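Local coordinates for glycosyl hydrolase family 2, TIM barrel domain protein (Faecalibacterium prausnitzii A2-165, PDB 6ED2) that acts as a beta-glucuronidase of a human gut bacterium, probably removing glucuronic acid from its conjugates, those of drugs among them, at residues V240-G245 and Y275-R280; Y30-T35 and D289-R294; A224-T229 and G257-K262. One frame throughout, in Å; residues are numbered along the deposited sequence.

Interaction 1: V240-G245 and Y275-R280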
loop_
_atom_site.group_PDB
_atom_site.type_symbol
_atom_site.label_atom_id
_atom_site.label_comp_id
_atom_site.label_asym_id
_atom_site.label_seq_id
_atom_site.Cartn_x
_atom_site.Cartn_y
_atom_site.Cartn_z
ATOM N N VAL A 240 -41.610 39.778 -10.415
ATOM C CA VAL A 240 -40.792 38.594 -10.605
ATOM C C VAL A 240 -40.656 38.374 -12.103
ATOM O O VAL A 240 -41.648 38.439 -12.833
ATOM C CB VAL A 240 -41.409 37.355 -9.931
ATOM C CG1 VAL A 240 -40.490 36.167 -10.088
ATOM C CG2 VAL A 240 -41.697 37.624 -8.462
ATOM N N GLU A 241 -39.436 38.127 -12.558
ATOM C CA GLU A 241 -39.156 37.931 -13.968
ATOM C C GLU A 241 -38.308 36.685 -14.129
ATOM O O GLU A 241 -37.534 36.322 -13.240
ATOM C CB GLU A 241 -38.417 39.134 -14.574
ATOM C CG GLU A 241 -39.178 40.442 -14.503
ATOM C CD GLU A 241 -38.281 41.631 -14.786
ATOM O OE1 GLU A 241 -37.469 41.986 -13.904
ATOM O OE2 GLU A 241 -38.371 42.197 -15.892
ATOM N N LEU A 242 -38.448 36.038 -15.279
ATOM C CA LEU A 242 -37.685 34.840 -15.590
ATOM C C LEU A 242 -36.968 35.071 -16.909
ATOM O O LEU A 242 -37.610 35.407 -17.911
ATOM C CB LEU A 242 -38.593 33.615 -15.665
ATOM C CG LEU A 242 -37.868 32.286 -15.508
ATOM C CD1 LEU A 242 -37.248 32.177 -14.124
ATOM C CD2 LEU A 242 -38.843 31.143 -15.782
ATOM N N TYR A 243 -35.643 34.904 -16.905
ATOM C CA TYR A 243 -34.820 35.133 -18.084
ATOM C C TYR A 243 -34.193 33.836 -18.565
ATOM O O TYR A 243 -33.705 33.031 -17.763
ATOM C CB TYR A 243 -33.715 36.154 -17.804
ATOM C CG TYR A 243 -34.228 37.567 -17.763
ATOM C CD1 TYR A 243 -34.748 38.093 -16.591
ATOM C CD2 TYR A 243 -34.218 38.368 -18.900
ATOM C CE1 TYR A 243 -35.212 39.376 -16.537
ATOM C CE2 TYR A 243 -34.704 39.668 -18.856
ATOM C CZ TYR A 243 -35.198 40.162 -17.667
ATOM O OH TYR A 243 -35.682 41.445 -17.574
ATOM N N ASP A 244 -34.223 33.644 -19.876
ATOM C CA ASP A 244 -33.433 32.631 -20.566
ATOM C C ASP A 244 -32.324 33.381 -21.296
ATOM O O ASP A 244 -32.541 33.907 -22.390
ATOM C CB ASP A 244 -34.291 31.834 -21.536
ATOM C CG ASP A 244 -33.543 30.673 -22.149
ATOM O OD1 ASP A 244 -32.402 30.424 -21.710
ATOM O OD2 ASP A 244 -34.094 30.016 -23.063
ATOM N N GLY A 245 -31.148 33.454 -20.692
ATOM C CA GLY A 245 -30.141 34.342 -21.256
ATOM C C GLY A 245 -30.614 35.775 -21.108
ATOM O O GLY A 245 -31.025 36.195 -20.016
ATOM N N TYR A 275 -32.967 28.595 -15.460
ATOM C CA TYR A 275 -33.419 29.922 -15.841
ATOM C C TYR A 275 -32.989 30.913 -14.777
ATOM O O TYR A 275 -32.794 30.560 -13.615
ATOM C CB TYR A 275 -34.943 29.984 -15.988
ATOM C CG TYR A 275 -35.496 29.345 -17.240
ATOM C CD1 TYR A 275 -35.805 30.113 -18.368
ATOM C CD2 TYR A 275 -35.755 27.982 -17.282
ATOM C CE1 TYR A 275 -36.342 29.521 -19.516
ATOM C CE2 TYR A 275 -36.289 27.385 -18.408
ATOM C CZ TYR A 275 -36.578 28.154 -19.526
ATOM O OH TYR A 275 -37.107 27.536 -20.636
ATOM N N ASP A 276 -32.881 32.170 -15.164
ATOM C CA ASP A 276 -32.472 33.215 -14.237
ATOM C C ASP A 276 -33.716 33.893 -13.682
ATOM O O ASP A 276 -34.569 34.362 -14.445
ATOM C CB ASP A 276 -31.548 34.220 -14.920
ATOM C CG ASP A 276 -30.215 33.606 -15.304
ATOM O OD1 ASP A 276 -29.513 33.106 -14.405
ATOM O OD2 ASP A 276 -29.881 33.598 -16.504
ATOM N N LEU A 277 -33.819 33.927 -12.359
ATOM C CA LEU A 277 -34.963 34.492 -11.670
ATOM C C LEU A 277 -34.573 35.851 -11.110
ATOM O O LEU A 277 -33.538 35.976 -10.446
ATOM C CB LEU A 277 -35.423 33.553 -10.547
ATOM C CG LEU A 277 -36.684 33.908 -9.753
ATOM C CD1 LEU A 277 -37.911 33.893 -10.656
ATOM C CD2 LEU A 277 -36.874 32.930 -8.625
ATOM N N VAL A 278 -35.396 36.864 -11.377
ATOM C CA VAL A 278 -35.163 38.222 -10.893
ATOM C C VAL A 278 -36.363 38.644 -10.056
ATOM O O VAL A 278 -37.468 38.810 -10.586
ATOM C CB VAL A 278 -34.937 39.207 -12.045
ATOM C CG1 VAL A 278 -34.682 40.618 -11.509
ATOM C CG2 VAL A 278 -33.802 38.731 -12.918
ATOM N N ILE A 279 -36.146 38.856 -8.760
ATOM C CA ILE A 279 -37.190 39.321 -7.856
ATOM C C ILE A 279 -36.852 40.730 -7.400
ATOM O O ILE A 279 -35.791 40.954 -6.806
ATOM C CB ILE A 279 -37.348 38.402 -6.631
ATOM C CG1 ILE A 279 -37.488 36.931 -7.025
ATOM C CG2 ILE A 279 -38.525 38.878 -5.777
ATOM C CD1 ILE A 279 -37.345 36.006 -5.834
ATOM N N ARG A 280 -37.780 41.667 -7.605
ATOM C CA ARG A 280 -37.529 43.064 -7.275
ATOM C C ARG A 280 -38.652 43.649 -6.428
ATOM O O ARG A 280 -39.829 43.336 -6.630
ATOM C CB ARG A 280 -37.353 43.897 -8.560
ATOM C CG ARG A 280 -36.069 43.601 -9.300
ATOM C CD ARG A 280 -35.860 44.562 -10.453
ATOM N NE ARG A 280 -34.452 44.617 -10.830
ATOM C CZ ARG A 280 -33.909 45.581 -11.567
ATOM N NH1 ARG A 280 -34.655 46.582 -12.024
ATOM N NH2 ARG A 280 -32.614 45.545 -11.846
HETATM O O HOH W 1 -36.873 29.122 -23.223
#

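Interaction 2: Y30-T35 and D289-R294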
loop_
_atom_site.group_PDB
_atom_site.type_symbol
_atom_site.label_atom_id
_atom_site.label_comp_id
_atom_site.label_asym_id
_atom_site.label_seq_id
_atom_site.Cartn_x
_atom_site.Cartn_y
_atom_site.Cartn_z
ATOM N N TYR A 30 -29.376 32.174 -0.252
ATOM C CA TYR A 30 -27.943 32.252 -0.453
ATOM C C TYR A 30 -27.538 33.705 -0.704
ATOM O O TYR A 30 -28.186 34.391 -1.513
ATOM C CB TYR A 30 -27.511 31.375 -1.630
ATOM C CG TYR A 30 -26.018 31.179 -1.654
ATOM C CD1 TYR A 30 -25.404 30.328 -0.750
ATOM C CD2 TYR A 30 -25.218 31.884 -2.537
ATOM C CE1 TYR A 30 -24.044 30.149 -0.753
ATOM C CE2 TYR A 30 -23.853 31.711 -2.544
ATOM C CZ TYR A 30 -23.277 30.847 -1.652
ATOM O OH TYR A 30 -21.922 30.670 -1.640
ATOM N N PRO A 31 -26.482 34.202 -0.056
ATOM C CA PRO A 31 -26.111 35.615 -0.220
ATOM C C PRO A 31 -25.734 35.922 -1.661
ATOM O O PRO A 31 -25.069 35.132 -2.333
ATOM C CB PRO A 31 -24.916 35.784 0.724
ATOM C CG PRO A 31 -24.998 34.640 1.671
ATOM C CD PRO A 31 -25.588 33.505 0.884
ATOM N N ARG A 32 -26.199 37.071 -2.145
ATOM C CA ARG A 32 -26.024 37.451 -3.541
ATOM C C ARG A 32 -25.638 38.922 -3.627
ATOM O O ARG A 32 -26.130 39.752 -2.852
ATOM C CB ARG A 32 -27.299 37.207 -4.372
ATOM C CG ARG A 32 -27.742 35.744 -4.496
ATOM C CD ARG A 32 -26.902 34.948 -5.499
ATOM N NE ARG A 32 -27.423 33.590 -5.671
ATOM C CZ ARG A 32 -26.680 32.538 -6.008
ATOM N NH1 ARG A 32 -25.372 32.677 -6.218
ATOM N NH2 ARG A 32 -27.243 31.341 -6.136
ATOM N N ALA A 33 -24.729 39.231 -4.552
ATOM C CA ALA A 33 -24.516 40.607 -4.975
ATOM C C ALA A 33 -25.554 40.940 -6.038
ATOM O O ALA A 33 -25.727 40.186 -7.004
ATOM C CB ALA A 33 -23.099 40.794 -5.531
ATOM N N THR A 34 -26.263 42.053 -5.856
ATOM C CA THR A 34 -27.328 42.436 -6.779
ATOM C C THR A 34 -27.298 43.948 -6.963
ATOM O O THR A 34 -26.511 44.658 -6.330
ATOM C CB THR A 34 -28.718 42.000 -6.262
ATOM O OG1 THR A 34 -29.107 42.849 -5.169
ATOM C CG2 THR A 34 -28.715 40.538 -5.782
ATOM N N THR A 35 -28.198 44.444 -7.810
ATOM C CA THR A 35 -28.431 45.871 -7.956
ATOM C C THR A 35 -28.429 46.588 -6.613
ATOM O O THR A 35 -27.882 47.691 -6.499
ATOM C CB THR A 35 -29.762 46.101 -8.661
ATOM O OG1 THR A 35 -29.659 45.636 -10.010
ATOM C CG2 THR A 35 -30.126 47.577 -8.657
ATOM N N ASP A 289 -35.113 46.665 -3.706
ATOM C CA ASP A 289 -34.346 45.457 -3.431
ATOM C C ASP A 289 -34.428 44.566 -4.653
ATOM O O ASP A 289 -35.403 44.609 -5.409
ATOM C CB ASP A 289 -34.841 44.684 -2.202
ATOM C CG ASP A 289 -33.936 43.497 -1.861
ATOM O OD1 ASP A 289 -32.693 43.656 -1.943
ATOM O OD2 ASP A 289 -34.453 42.397 -1.527
ATOM N N GLU A 290 -33.385 43.774 -4.850
ATOM C CA GLU A 290 -33.387 42.817 -5.941
ATOM C C GLU A 290 -32.712 41.548 -5.459
ATOM O O GLU A 290 -31.644 41.603 -4.843
ATOM C CB GLU A 290 -32.682 43.369 -7.174
ATOM C CG GLU A 290 -32.298 42.305 -8.170
ATOM C CD GLU A 290 -31.533 42.884 -9.335
ATOM O OE1 GLU A 290 -30.301 43.071 -9.207
ATOM O OE2 GLU A 290 -32.179 43.189 -10.359
ATOM N N TYR A 291 -33.366 40.417 -5.686
ATOM C CA TYR A 291 -32.783 39.123 -5.403
ATOM C C TYR A 291 -32.706 38.353 -6.704
ATOM O O TYR A 291 -33.540 38.530 -7.590
ATOM C CB TYR A 291 -33.564 38.315 -4.345
ATOM C CG TYR A 291 -32.747 37.130 -3.886
ATOM C CD1 TYR A 291 -31.642 37.301 -3.039
ATOM C CD2 TYR A 291 -33.027 35.849 -4.355
ATOM C CE1 TYR A 291 -30.865 36.216 -2.651
ATOM C CE2 TYR A 291 -32.247 34.759 -3.982
ATOM C CZ TYR A 291 -31.171 34.947 -3.135
ATOM O OH TYR A 291 -30.413 33.857 -2.760
ATOM N N LEU A 292 -31.655 37.550 -6.830
ATOM C CA LEU A 292 -31.326 36.846 -8.058
ATOM C C LEU A 292 -31.036 35.386 -7.743
ATOM O O LEU A 292 -30.347 35.072 -6.776
ATOM C CB LEU A 292 -30.112 37.483 -8.749
ATOM C CG LEU A 292 -30.203 38.962 -9.134
ATOM C CD1 LEU A 292 -28.804 39.513 -9.428
ATOM C CD2 LEU A 292 -31.109 39.146 -10.345
ATOM N N ASP A 293 -31.562 34.492 -8.563
ATOM C CA ASP A 293 -31.347 33.076 -8.333
ATOM C C ASP A 293 -31.535 32.370 -9.664
ATOM O O ASP A 293 -31.877 32.985 -10.681
ATOM C CB ASP A 293 -32.289 32.538 -7.246
ATOM C CG ASP A 293 -31.736 31.305 -6.524
ATOM O OD1 ASP A 293 -30.713 30.725 -6.978
ATOM O OD2 ASP A 293 -32.360 30.903 -5.508
ATOM N N ARG A 294 -31.247 31.077 -9.658
ATOM C CA ARG A 294 -31.434 30.236 -10.828
ATOM C C ARG A 294 -32.293 29.058 -10.418
ATOM O O ARG A 294 -32.088 28.483 -9.343
ATOM C CB ARG A 294 -30.102 29.779 -11.383
ATOM C CG ARG A 294 -29.200 30.952 -11.705
ATOM C CD ARG A 294 -27.824 30.490 -12.087
ATOM N NE ARG A 294 -27.772 29.979 -13.451
ATOM C CZ ARG A 294 -26.982 28.974 -13.823
ATOM N NH1 ARG A 294 -26.197 28.372 -12.915
ATOM N NH2 ARG A 294 -26.989 28.561 -15.088
HETATM O O HOH W 2 -31.197 30.811 -2.388
#

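Interaction 3: A224-T229 and G257-K262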
loop_
_atom_site.group_PDB
_atom_site.type_symbol
_atom_site.label_atom_id
_atom_site.label_comp_id
_atom_site.label_asym_id
_atom_site.label_seq_id
_atom_site.Cartn_x
_atom_site.Cartn_y
_atom_site.Cartn_z
ATOM N N ALA A 224 -44.763 25.201 -19.472
ATOM C CA ALA A 224 -44.803 24.959 -18.045
ATOM C C ALA A 224 -45.287 26.212 -17.343
ATOM O O ALA A 224 -45.289 27.308 -17.908
ATOM C CB ALA A 224 -43.429 24.541 -17.514
ATOM N N GLU A 225 -45.703 26.029 -16.100
ATOM C CA GLU A 225 -46.112 27.124 -15.238
ATOM C C GLU A 225 -45.419 26.988 -13.893
ATOM O O GLU A 225 -45.277 25.885 -13.366
ATOM C CB GLU A 225 -47.632 27.145 -15.035
ATOM C CG GLU A 225 -48.401 27.090 -16.334
ATOM C CD GLU A 225 -49.870 27.387 -16.156
ATOM O OE1 GLU A 225 -50.491 27.888 -17.121
ATOM O OE2 GLU A 225 -50.399 27.108 -15.058
ATOM N N ILE A 226 -44.988 28.118 -13.348
ATOM C CA ILE A 226 -44.351 28.184 -12.045
ATOM C C ILE A 226 -45.227 29.058 -11.171
ATOM O O ILE A 226 -45.366 30.257 -11.444
ATOM C CB ILE A 226 -42.927 28.772 -12.120
ATOM C CG1 ILE A 226 -42.093 28.084 -13.211
ATOM C CG2 ILE A 226 -42.272 28.681 -10.755
ATOM C CD1 ILE A 226 -40.799 28.841 -13.589
ATOM N N ASP A 227 -45.820 28.470 -10.130
ATOM C CA ASP A 227 -46.482 29.246 -9.091
ATOM C C ASP A 227 -45.435 29.651 -8.062
ATOM O O ASP A 227 -44.663 28.813 -7.581
ATOM C CB ASP A 227 -47.598 28.454 -8.403
ATOM C CG ASP A 227 -48.719 28.026 -9.364
ATOM O OD1 ASP A 227 -48.926 28.671 -10.418
ATOM O OD2 ASP A 227 -49.396 27.025 -9.047
ATOM N N TYR A 228 -45.425 30.928 -7.709
ATOM C CA TYR A 228 -44.429 31.449 -6.807
ATOM C C TYR A 228 -45.120 32.184 -5.672
ATOM O O TYR A 228 -46.238 32.680 -5.815
ATOM C CB TYR A 228 -43.447 32.388 -7.551
ATOM C CG TYR A 228 -44.057 33.718 -7.951
ATOM C CD1 TYR A 228 -44.135 34.762 -7.047
ATOM C CD2 TYR A 228 -44.549 33.930 -9.226
ATOM C CE1 TYR A 228 -44.695 35.966 -7.391
ATOM C CE2 TYR A 228 -45.113 35.155 -9.583
ATOM C CZ TYR A 228 -45.183 36.163 -8.653
ATOM O OH TYR A 228 -45.736 37.395 -8.966
ATOM N N THR A 229 -44.431 32.255 -4.540
ATOM C CA THR A 229 -44.685 33.275 -3.547
ATOM C C THR A 229 -43.374 34.008 -3.288
ATOM O O THR A 229 -42.287 33.462 -3.514
ATOM C CB THR A 229 -45.259 32.675 -2.232
ATOM O OG1 THR A 229 -44.235 31.972 -1.509
ATOM C CG2 THR A 229 -46.420 31.716 -2.528
ATOM N N GLY A 257 -48.187 34.602 -7.646
ATOM C CA GLY A 257 -48.536 34.625 -9.046
ATOM C C GLY A 257 -48.045 33.372 -9.737
ATOM O O GLY A 257 -47.606 32.410 -9.102
ATOM N N THR A 258 -48.126 33.418 -11.058
ATOM C CA THR A 258 -47.763 32.305 -11.912
ATOM C C THR A 258 -46.886 32.833 -13.035
ATOM O O THR A 258 -47.231 33.832 -13.671
ATOM C CB THR A 258 -49.020 31.618 -12.464
ATOM O OG1 THR A 258 -49.794 31.120 -11.364
ATOM C CG2 THR A 258 -48.647 30.455 -13.378
ATOM N N LEU A 259 -45.742 32.192 -13.263
ATOM C CA LEU A 259 -44.928 32.481 -14.438
ATOM C C LEU A 259 -45.262 31.442 -15.497
ATOM O O LEU A 259 -45.152 30.238 -15.246
ATOM C CB LEU A 259 -43.434 32.477 -14.103
ATOM C CG LEU A 259 -43.040 33.422 -12.959
ATOM C CD1 LEU A 259 -41.711 33.012 -12.372
ATOM C CD2 LEU A 259 -43.024 34.888 -13.423
ATOM N N VAL A 260 -45.701 31.900 -16.658
ATOM C CA VAL A 260 -46.029 31.024 -17.779
ATOM C C VAL A 260 -44.826 30.989 -18.701
ATOM O O VAL A 260 -44.409 32.034 -19.215
ATOM C CB VAL A 260 -47.284 31.515 -18.522
ATOM C CG1 VAL A 260 -47.621 30.605 -19.684
ATOM C CG2 VAL A 260 -48.456 31.608 -17.556
ATOM N N VAL A 261 -44.261 29.800 -18.920
ATOM C CA VAL A 261 -43.052 29.648 -19.729
ATOM C C VAL A 261 -43.395 28.772 -20.925
ATOM O O VAL A 261 -43.417 27.536 -20.826
ATOM C CB VAL A 261 -41.882 29.064 -18.932
ATOM C CG1 VAL A 261 -40.630 29.041 -19.788
ATOM C CG2 VAL A 261 -41.643 29.865 -17.664
ATOM N N LYS A 262 -43.626 29.406 -22.069
ATOM C CA LYS A 262 -43.966 28.672 -23.279
ATOM C C LYS A 262 -42.744 27.936 -23.822
ATOM O O LYS A 262 -41.636 28.479 -23.852
ATOM C CB LYS A 262 -44.528 29.627 -24.331
ATOM C CG LYS A 262 -45.248 28.933 -25.469
ATOM C CD LYS A 262 -45.801 29.949 -26.462
ATOM C CE LYS A 262 -45.877 29.375 -27.873
ATOM N NZ LYS A 262 -46.243 30.426 -28.868
#

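Interaction 1: V240-G245 and Y275-R280
The Tyr275 ring stands beside the end of strand 240-244 and meets it with its CD1-CE1 side. The strands are the antiparallel central pair of a four-stranded sheet in the immunoglobulin-like sandwich of glycosyl hydrolase family 2. Tyr243 O lies at the Tyr275 ring edge, near its plane, 3.6 Å from Tyr275 CD1, while Asp244 CB and Leu242 CD2 approach obliquely; Tyr273 adds an edge-to-face ring contact. The Asp244 carboxylate plane is turned 59° from this ring, and one water bridges Asp244 OD2 and Tyr275 OH. That hydroxyl also bonds Arg265 N, and Asp244 OD1 has Tyr273 OH. The second ring, Tyr243, has Asp276 O at its edge and the CG2 methyl of Val278 set obliquely, 3.8 Å from Tyr243 CD1. Two hydrogen-bonded pairs, Glu241 with Val278 and Tyr243 with Asp276, hold the strands; the shortest bond runs from Tyr243 N to Asp276 O, 2.7 Å. Glu241, Tyr243, Asp276 and Val278 share one face. There Glu241, a ligand, with Thr239, of a bound magnesium ion, also uses OE2 in a salt bridge with Arg248, and its OE1 passes Val278 CG1 at 3.9 Å. Val240, Leu242, Leu277 and Ile279 fill the opposite, buried face, against strands 223-232 and 210-219. Leu242 crosses Tyr275 at about a right angle, CD1 resting 3.7 Å from Tyr275 CB. With CG1 set trans to its own nitrogen (chi1 -177°), Val240 presses that methyl against Leu277 CD1 at 3.5 Å, tighter than ordinary van der Waals contact.

Interaction 2: Y30-T35 and D289-R294
Tyr30 O receives the hydroxyl hydrogen of Tyr291 at 2.6 Å from Tyr291 OH, in the carbonyl plane and on a lone pair. A water takes the Tyr30 N-H and is weakly linked to Asp293 OD2, which also bonds Tyr213 OH. Arg32 CG lies 3.7 Å from Tyr291 CE1, and the bend at chi2 (-77°) carries the rest of the chain past Leu292 O toward Asp293. Its guanidinium, covered on one face by Tyr30 CD2, forms a long salt bridge from Arg32 NH2 to Asp293 OD1, 3.6 Å. Thr34 turns OG1 onto Glu290 O, 2.8 Å away, and slides its CG2 past Leu292 CD1 at 3.8 Å. Leu292 also packs on Phe153 of a second subunit. Thr35 grips Glu290 OE1 twice from the same face of the carboxylate, through Thr35 N at 2.9 Å and Thr35 OG1 at 2.8 Å. The other oxygen, Glu290 OE2, pairs with Arg280, so both carboxylate oxygens are held. This is an interdomain contact: an irregular N-terminal arm, leading into strand 38-51 of the sugar-binding domain, lies along the outermost strand 286-295 of the immunoglobulin-like domain in this family 2 hydrolase.

Interaction 3: A224-T229 and G257-K262
Strands 223-232 and 256-262 form an antiparallel pair in the three-stranded sheet of the immunoglobulin-like sandwich, 223-232 being the middle strand and 256-262 an outer one. The hydrogen-bonded pairs are Ala224 with Val261, Ile226 with Leu259 and Tyr228 with Gly257. The shortest backbone bond joins Leu259 N to Ile226 O at 2.7 Å; the longest, Gly257 N to Tyr228 O, measures 3.3 Å and is more bent, 147° at the hydrogen. Ala224, Ile226, Tyr228, Leu259 and Val261 lie on the inner face of the sheet, and all but Ala224 meet strand 238-244 of the other sheet. Contacts among them across the pair are loose to moderate: Ile226 CD1 comes to 4.3 Å from Val261 CG2, and Tyr228 CD2 to 4.1 Å from Leu259 CG. Glu225, Asp227, Thr258 and Val260 occupy the outer face. Asp227 and Thr258 run side by side there, pointing the same way, and Thr258 OG1 donates to Asp227 OD1 at 2.8 Å, arriving on the anti side and 34° out of the carboxylate plane. Asp227 OD1 is gripped a second time by Arg218, which also pairs with Glu225 OE2, so one arginine on strand 210-219 serves two acids. Glu225 itself touches the partner strand with its stem, CB lying 3.8 Å from Thr258 CG2. At the far end, Tyr228 has CG between its backbone N and carbonyl carbon (chi1 72°), which swings the ring across the strand beside Gly257. Its hydroxyl bonds Gly254 O and Ser252 OG, fixing the ring's position. The backbone of Gly257 lies close over the ring, Gly257 N sitting 3.5 Å above one face, offset toward the rim.

In the fold
From the N terminus, the arm 30-35 comes first, and its contact with 289-294, interaction 2, closes a long loop of some 250 residues that holds both other contacts. Within it, strand 224-229 leads to 240-245, then 257-262, then 275-280, so interactions 1 and 3 cross, their segments alternating along the chain. Each closes a loop of about 30 residues and lies in a different sheet of one sandwich; Leu242 meets Ile226 and Val261, and Val240 meets Tyr228, where the sheets face each other. Strand 289-294 of interaction 2 is the next strand to 275-280 in the sheet of interaction 1, so the arm is tied to that sheet through it. Interactions 2 and 3 do not touch, their nearest atoms about 9 Å apart.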